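Local atomic coordinates of protein yesU (PDB entry 1OQ1), a protein that is of unknown function but folds as a galectin-like beta sandwich of the concanavalin type, which may point to carbohydrate binding. Residues V65-S70 and L117-R122; F202-M205 and V211-D214. One frame throughout, in Å; residues are numbered along the deposited sequence.

Contact 1: residues V65-S70 and L117-R122; sequences VTWDFS and LSYFRR
Tyr119 reaches from one beta sheet to the other and meets Trp67 and Phe69, a compact case of aromatic rings filling the interior of a beta sandwich. Its chi1 of 59° sets CG between the backbone N and the carbonyl carbon, and from CB the ring runs straight toward strand 63-73. CD1 passes the rim of Phe69, 4.1 Å from CE2 of that ring. One atom further on, CE1 sits squarely over the middle of the Phe69 face, 3.5 Å above its plane. The two rings are nearly perpendicular, at 85° with centroids 4.9 Å apart, a T-shaped pair in which tyrosine gives the edge and phenylalanine the face. On the other flank Tyr119 CE2 lies 3.8 Å from Trp67 CZ2, at the indole edge, with the two ring planes set obliquely. At the tip, Tyr119 OH accepts a bent hydrogen bond from Trp67 NE1 (3.2 Å, 140° at the hydrogen), the oxygen standing a little out of the indole plane. The buried indole N-H thereby gains a partner inside an otherwise apolar aromatic cluster. Phe120 CB adds a looser touch, 4.3 Å from Phe69 CZ, just where its strand turns a corner. Around the cluster, strand 63-73 runs between 161-168 and 209-222 in one sheet; in the facing sheet, strand 112-122 is flanked by 76-86 and 132-138.

Contact 2: residues F202-M205 and V211-D214; sequences FRQM and VYRD. With ACY (acetic acid), chain E.
Phe202 and Tyr212 supply the aromatic part of this contact, facing each other from strands 199-205 and 209-222. Their rings form an offset edge-to-face pair, centroids 5.4 Å apart and planes at 76°, with the edge of Phe202 turned to the face of Tyr212. The closest carbons are Phe202 CD1 and Tyr212 CE2, at 3.8 Å, so the touch falls toward one side of the tyrosine ring. A chi1 of -67° places CG of Phe202 opposite its carbonyl carbon and sends the ring across the interface. Phe202 also makes edge-to-face pairs with Trp67 and Phe215. The two strands belong to different sheets of the galectin-like sandwich, and the CA atoms of Phe202 and Tyr212 are 9.8 Å apart, a separation that side chains span. Polar groups gather at the tyrosine tip. Gln204 comes from the opposite direction and ends at the ring edge beside the hydroxyl, its amide plane inclined 35° to the ring. A water joins the sheets as well: it donates to Arg203 O and hydrogen-bonds to Tyr212 OH, both at 2.9 Å. The hydrogen bonds to a bound ligand lie on the other side of strand 199-205, where the extended Arg203 grips an acetic acid, probably from the crystallisation liquor, through two nearly straight bonds, NE to O at 3.0 Å and NH2 to OXT at 2.6 Å. The selenium of selenomethionine Met205 packs against the same ligand.

Contacts 1 and 2 have centres about 7 Å apart and act as adjoining pieces of one core, each joining the same two sheets. On one side, strands 63-73 and 209-222 are neighbours: probable backbone hydrogen bonds run from Asp68 N to Arg213 O (2.8 Å) and from Ser70 N to Val211 O (2.9 Å). Within the sandwich the side chains merge, since Tyr212 CE2 lies 3.7 Å from both Tyr119 OH and Phe69 CD1, so Tyr212 joins the two aromatic groups. The acetic acid is held by the 202-205 segment of contact 2 and has no counterpart in contact 1; whether it marks a natural binding site is unknown.

Contact 1: residues V65-S70 and L117-R122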
loop_
_atom_site.group_PDB
_atom_site.type_symbol
_atom_site.label_atom_id
_atom_site.label_comp_id
_atom_site.label_asym_id
_atom_site.label_seq_id
_atom_site.Cartn_x
_atom_site.Cartn_y
_atom_site.Cartn_z
ATOM N N VAL A 65 1.319 -1.591 10.177
ATOM C CA VAL A 65 0.848 -0.411 9.454
ATOM C C VAL A 65 -0.672 -0.359 9.428
ATOM O O VAL A 65 -1.324 -1.327 9.039
ATOM C CB VAL A 65 1.377 -0.425 7.996
ATOM C CG1 VAL A 65 0.960 0.849 7.269
ATOM C CG2 VAL A 65 2.891 -0.573 7.990
ATOM N N THR A 66 -1.227 0.777 9.834
ATOM C CA THR A 66 -2.671 0.948 9.864
ATOM C C THR A 66 -3.121 2.250 9.209
ATOM O O THR A 66 -2.382 3.241 9.175
ATOM C CB THR A 66 -3.203 0.935 11.317
ATOM O OG1 THR A 66 -2.519 1.933 12.089
ATOM C CG2 THR A 66 -2.992 -0.436 11.954
ATOM N N TRP A 67 -4.336 2.230 8.676
ATOM C CA TRP A 67 -4.922 3.408 8.056
ATOM C C TRP A 67 -6.410 3.190 7.814
ATOM O O TRP A 67 -6.877 2.049 7.749
ATOM C CB TRP A 67 -4.198 3.755 6.737
ATOM C CG TRP A 67 -4.450 2.837 5.556
ATOM C CD1 TRP A 67 -5.301 3.061 4.506
ATOM C CD2 TRP A 67 -3.796 1.588 5.281
ATOM N NE1 TRP A 67 -5.212 2.030 3.592
ATOM C CE2 TRP A 67 -4.295 1.115 4.045
ATOM C CE3 TRP A 67 -2.835 0.823 5.959
ATOM C CZ2 TRP A 67 -3.864 -0.090 3.471
ATOM C CZ3 TRP A 67 -2.406 -0.378 5.388
ATOM C CH2 TRP A 67 -2.922 -0.820 4.155
ATOM N N ASP A 68 -7.153 4.293 7.736
ATOM C CA ASP A 68 -8.588 4.256 7.468
ATOM C C ASP A 68 -8.748 4.448 5.964
ATOM O O ASP A 68 -8.119 5.332 5.382
ATOM C CB ASP A 68 -9.300 5.378 8.221
ATOM C CG ASP A 68 -9.638 5.000 9.654
ATOM O OD1 ASP A 68 -9.035 4.048 10.187
ATOM O OD2 ASP A 68 -10.510 5.664 10.252
ATOM N N PHE A 69 -9.590 3.622 5.347
ATOM C CA PHE A 69 -9.816 3.648 3.901
ATOM C C PHE A 69 -11.294 3.732 3.535
ATOM O O PHE A 69 -12.115 2.997 4.083
ATOM C CB PHE A 69 -9.229 2.375 3.278
ATOM C CG PHE A 69 -9.537 2.206 1.815
ATOM C CD1 PHE A 69 -8.908 2.999 0.859
ATOM C CD2 PHE A 69 -10.442 1.237 1.392
ATOM C CE1 PHE A 69 -9.176 2.825 -0.497
ATOM C CE2 PHE A 69 -10.718 1.052 0.036
ATOM C CZ PHE A 69 -10.082 1.849 -0.909
ATOM N N SER A 70 -11.624 4.612 2.595
ATOM C CA SER A 70 -13.005 4.778 2.139
ATOM C C SER A 70 -13.070 4.791 0.611
ATOM O O SER A 70 -12.573 5.723 -0.024
ATOM C CB SER A 70 -13.590 6.094 2.653
ATOM O OG SER A 70 -13.526 6.179 4.059
ATOM N N LEU A 117 0.676 -4.794 -2.001
ATOM C CA LEU A 117 -0.584 -5.469 -1.744
ATOM C C LEU A 117 -1.748 -4.680 -2.321
ATOM O O LEU A 117 -2.026 -3.561 -1.894
ATOM C CB LEU A 117 -0.754 -5.646 -0.234
ATOM C CG LEU A 117 -1.647 -6.779 0.285
ATOM C CD1 LEU A 117 -1.482 -6.887 1.791
ATOM C CD2 LEU A 117 -3.092 -6.531 -0.087
ATOM N N SER A 118 -2.424 -5.273 -3.297
ATOM C CA SER A 118 -3.557 -4.618 -3.930
ATOM C C SER A 118 -4.859 -5.015 -3.254
ATOM O O SER A 118 -5.043 -6.166 -2.848
ATOM C CB SER A 118 -3.610 -4.982 -5.414
ATOM O OG SER A 118 -3.575 -6.388 -5.579
ATOM N N TYR A 119 -5.751 -4.042 -3.120
ATOM C CA TYR A 119 -7.056 -4.264 -2.513
ATOM C C TYR A 119 -8.061 -3.388 -3.258
ATOM O O TYR A 119 -7.681 -2.426 -3.922
ATOM C CB TYR A 119 -7.011 -3.948 -1.013
ATOM C CG TYR A 119 -6.598 -2.539 -0.663
ATOM C CD1 TYR A 119 -7.553 -1.551 -0.429
ATOM C CD2 TYR A 119 -5.251 -2.206 -0.514
ATOM C CE1 TYR A 119 -7.185 -0.268 -0.049
ATOM C CE2 TYR A 119 -4.868 -0.923 -0.132
ATOM C CZ TYR A 119 -5.839 0.040 0.102
ATOM O OH TYR A 119 -5.461 1.297 0.508
ATOM N N PHE A 120 -9.341 -3.716 -3.142
ATOM C CA PHE A 120 -10.372 -3.014 -3.904
ATOM C C PHE A 120 -9.910 -3.044 -5.364
ATOM O O PHE A 120 -9.764 -2.007 -6.017
ATOM C CB PHE A 120 -10.553 -1.561 -3.459
ATOM C CG PHE A 120 -11.832 -0.937 -3.971
ATOM C CD1 PHE A 120 -13.051 -1.217 -3.357
ATOM C CD2 PHE A 120 -11.826 -0.132 -5.105
ATOM C CE1 PHE A 120 -14.249 -0.706 -3.864
ATOM C CE2 PHE A 120 -13.020 0.386 -5.625
ATOM C CZ PHE A 120 -14.234 0.097 -5.003
ATOM N N ARG A 121 -9.653 -4.249 -5.862
ATOM C CA ARG A 121 -9.207 -4.425 -7.239
ATOM C C ARG A 121 -10.467 -4.439 -8.091
ATOM O O ARG A 121 -11.056 -5.496 -8.314
ATOM C CB ARG A 121 -8.456 -5.749 -7.377
ATOM C CG ARG A 121 -7.342 -5.919 -6.357
ATOM C CD ARG A 121 -6.663 -7.276 -6.484
ATOM N NE ARG A 121 -5.965 -7.425 -7.758
ATOM C CZ ARG A 121 -6.349 -8.228 -8.746
ATOM N NH1 ARG A 121 -7.441 -8.976 -8.629
ATOM N NH2 ARG A 121 -5.629 -8.286 -9.857
ATOM N N ARG A 122 -10.879 -3.260 -8.553
ATOM C CA ARG A 122 -12.102 -3.137 -9.337
ATOM C C ARG A 122 -11.928 -2.305 -10.612
ATOM O O ARG A 122 -12.867 -1.649 -11.057
ATOM C CB ARG A 122 -13.198 -2.496 -8.471
ATOM C CG ARG A 122 -13.256 -2.999 -7.025
ATOM C CD ARG A 122 -13.688 -4.462 -6.923
ATOM N NE ARG A 122 -13.420 -4.989 -5.584
ATOM C CZ ARG A 122 -14.194 -4.789 -4.522
ATOM N NH1 ARG A 122 -15.310 -4.077 -4.626
ATOM N NH2 ARG A 122 -13.831 -5.278 -3.341
#

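Contact 2: residues F202-M205 and V211-D214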
loop_
_atom_site.group_PDB
_atom_site.type_symbol
_atom_site.label_atom_id
_atom_site.label_comp_id
_atom_site.label_asym_id
_atom_site.label_seq_id
_atom_site.Cartn_x
_atom_site.Cartn_y
_atom_site.Cartn_z
ATOM N N PHE A 202 1.246 4.806 -1.539
ATOM C CA PHE A 202 -0.149 4.576 -1.878
ATOM C C PHE A 202 -0.377 4.697 -3.375
ATOM O O PHE A 202 -0.222 5.778 -3.945
ATOM C CB PHE A 202 -1.025 5.597 -1.150
ATOM C CG PHE A 202 -1.047 5.418 0.338
ATOM C CD1 PHE A 202 -2.101 4.746 0.956
ATOM C CD2 PHE A 202 0.010 5.872 1.120
ATOM C CE1 PHE A 202 -2.100 4.528 2.330
ATOM C CE2 PHE A 202 0.020 5.660 2.500
ATOM C CZ PHE A 202 -1.037 4.986 3.103
ATOM N N ARG A 203 -0.746 3.590 -4.013
ATOM C CA ARG A 203 -1.006 3.609 -5.447
ATOM C C ARG A 203 -2.484 3.493 -5.772
ATOM O O ARG A 203 -3.252 2.870 -5.042
ATOM C CB ARG A 203 -0.265 2.466 -6.152
ATOM C CG ARG A 203 -0.663 2.281 -7.627
ATOM C CD ARG A 203 0.166 1.185 -8.284
ATOM N NE ARG A 203 -0.079 1.036 -9.720
ATOM C CZ ARG A 203 0.207 1.967 -10.628
ATOM N NH1 ARG A 203 0.737 3.121 -10.254
ATOM N NH2 ARG A 203 -0.001 1.732 -11.917
ATOM N N GLN A 204 -2.882 4.113 -6.874
ATOM C CA GLN A 204 -4.253 4.026 -7.340
ATOM C C GLN A 204 -4.229 3.953 -8.850
ATOM O O GLN A 204 -3.374 4.566 -9.492
ATOM C CB GLN A 204 -5.082 5.251 -6.942
ATOM C CG GLN A 204 -5.394 5.374 -5.464
ATOM C CD GLN A 204 -6.489 6.397 -5.191
ATOM O OE1 GLN A 204 -6.942 7.106 -6.098
ATOM N NE2 GLN A 204 -6.918 6.480 -3.939
HETATM N N MSE A 205 -5.148 3.177 -9.406
HETATM C CA MSE A 205 -5.287 3.091 -10.849
HETATM C C MSE A 205 -6.492 3.977 -11.116
HETATM O O MSE A 205 -7.531 3.821 -10.471
HETATM C CB MSE A 205 -5.590 1.662 -11.303
HETATM C CG MSE A 205 -4.391 0.737 -11.321
HETATM SE SE MSE A 205 -4.797 -0.904 -12.264
HETATM C CE MSE A 205 -4.448 -0.307 -14.080
ATOM N N VAL A 211 -10.728 7.969 -0.055
ATOM C CA VAL A 211 -10.362 8.844 1.051
ATOM C C VAL A 211 -9.538 8.056 2.058
ATOM O O VAL A 211 -9.870 6.914 2.387
ATOM C CB VAL A 211 -11.618 9.409 1.750
ATOM C CG1 VAL A 211 -11.218 10.253 2.952
ATOM C CG2 VAL A 211 -12.425 10.244 0.762
ATOM N N TYR A 212 -8.460 8.672 2.536
ATOM C CA TYR A 212 -7.575 8.037 3.504
ATOM C C TYR A 212 -7.432 8.910 4.749
ATOM O O TYR A 212 -7.431 10.140 4.661
ATOM C CB TYR A 212 -6.188 7.809 2.894
ATOM C CG TYR A 212 -6.187 7.039 1.589
ATOM C CD1 TYR A 212 -6.569 7.650 0.396
ATOM C CD2 TYR A 212 -5.809 5.698 1.550
ATOM C CE1 TYR A 212 -6.574 6.942 -0.808
ATOM C CE2 TYR A 212 -5.810 4.980 0.351
ATOM C CZ TYR A 212 -6.194 5.610 -0.820
ATOM O OH TYR A 212 -6.205 4.908 -2.000
ATOM N N ARG A 213 -7.291 8.266 5.903
ATOM C CA ARG A 213 -7.141 8.973 7.172
ATOM C C ARG A 213 -6.320 8.170 8.176
ATOM O O ARG A 213 -6.204 6.954 8.063
ATOM C CB ARG A 213 -8.516 9.237 7.783
ATOM C CG ARG A 213 -9.184 10.519 7.352
ATOM C CD ARG A 213 -8.990 11.575 8.416
ATOM N NE ARG A 213 -10.151 12.452 8.522
ATOM C CZ ARG A 213 -10.376 13.266 9.547
ATOM N NH1 ARG A 213 -9.516 13.312 10.557
ATOM N NH2 ARG A 213 -11.460 14.034 9.561
ATOM N N ASP A 214 -5.759 8.873 9.153
ATOM C CA ASP A 214 -4.980 8.278 10.241
ATOM C C ASP A 214 -4.028 7.147 9.872
ATOM O O ASP A 214 -4.217 6.001 10.286
ATOM C CB ASP A 214 -5.925 7.792 11.346
ATOM C CG ASP A 214 -6.868 8.884 11.829
ATOM O OD1 ASP A 214 -6.458 10.063 11.846
ATOM O OD2 ASP A 214 -8.015 8.559 12.202
HETATM C C ACY E . -1.403 -1.333 -12.145
HETATM O O ACY E . -1.411 -1.366 -10.834
HETATM O OXT ACY E . -1.136 -0.335 -12.899
HETATM C CH3 ACY E . -1.763 -2.658 -12.794
HETATM O O HOH W 1 -3.783 3.404 -2.230
#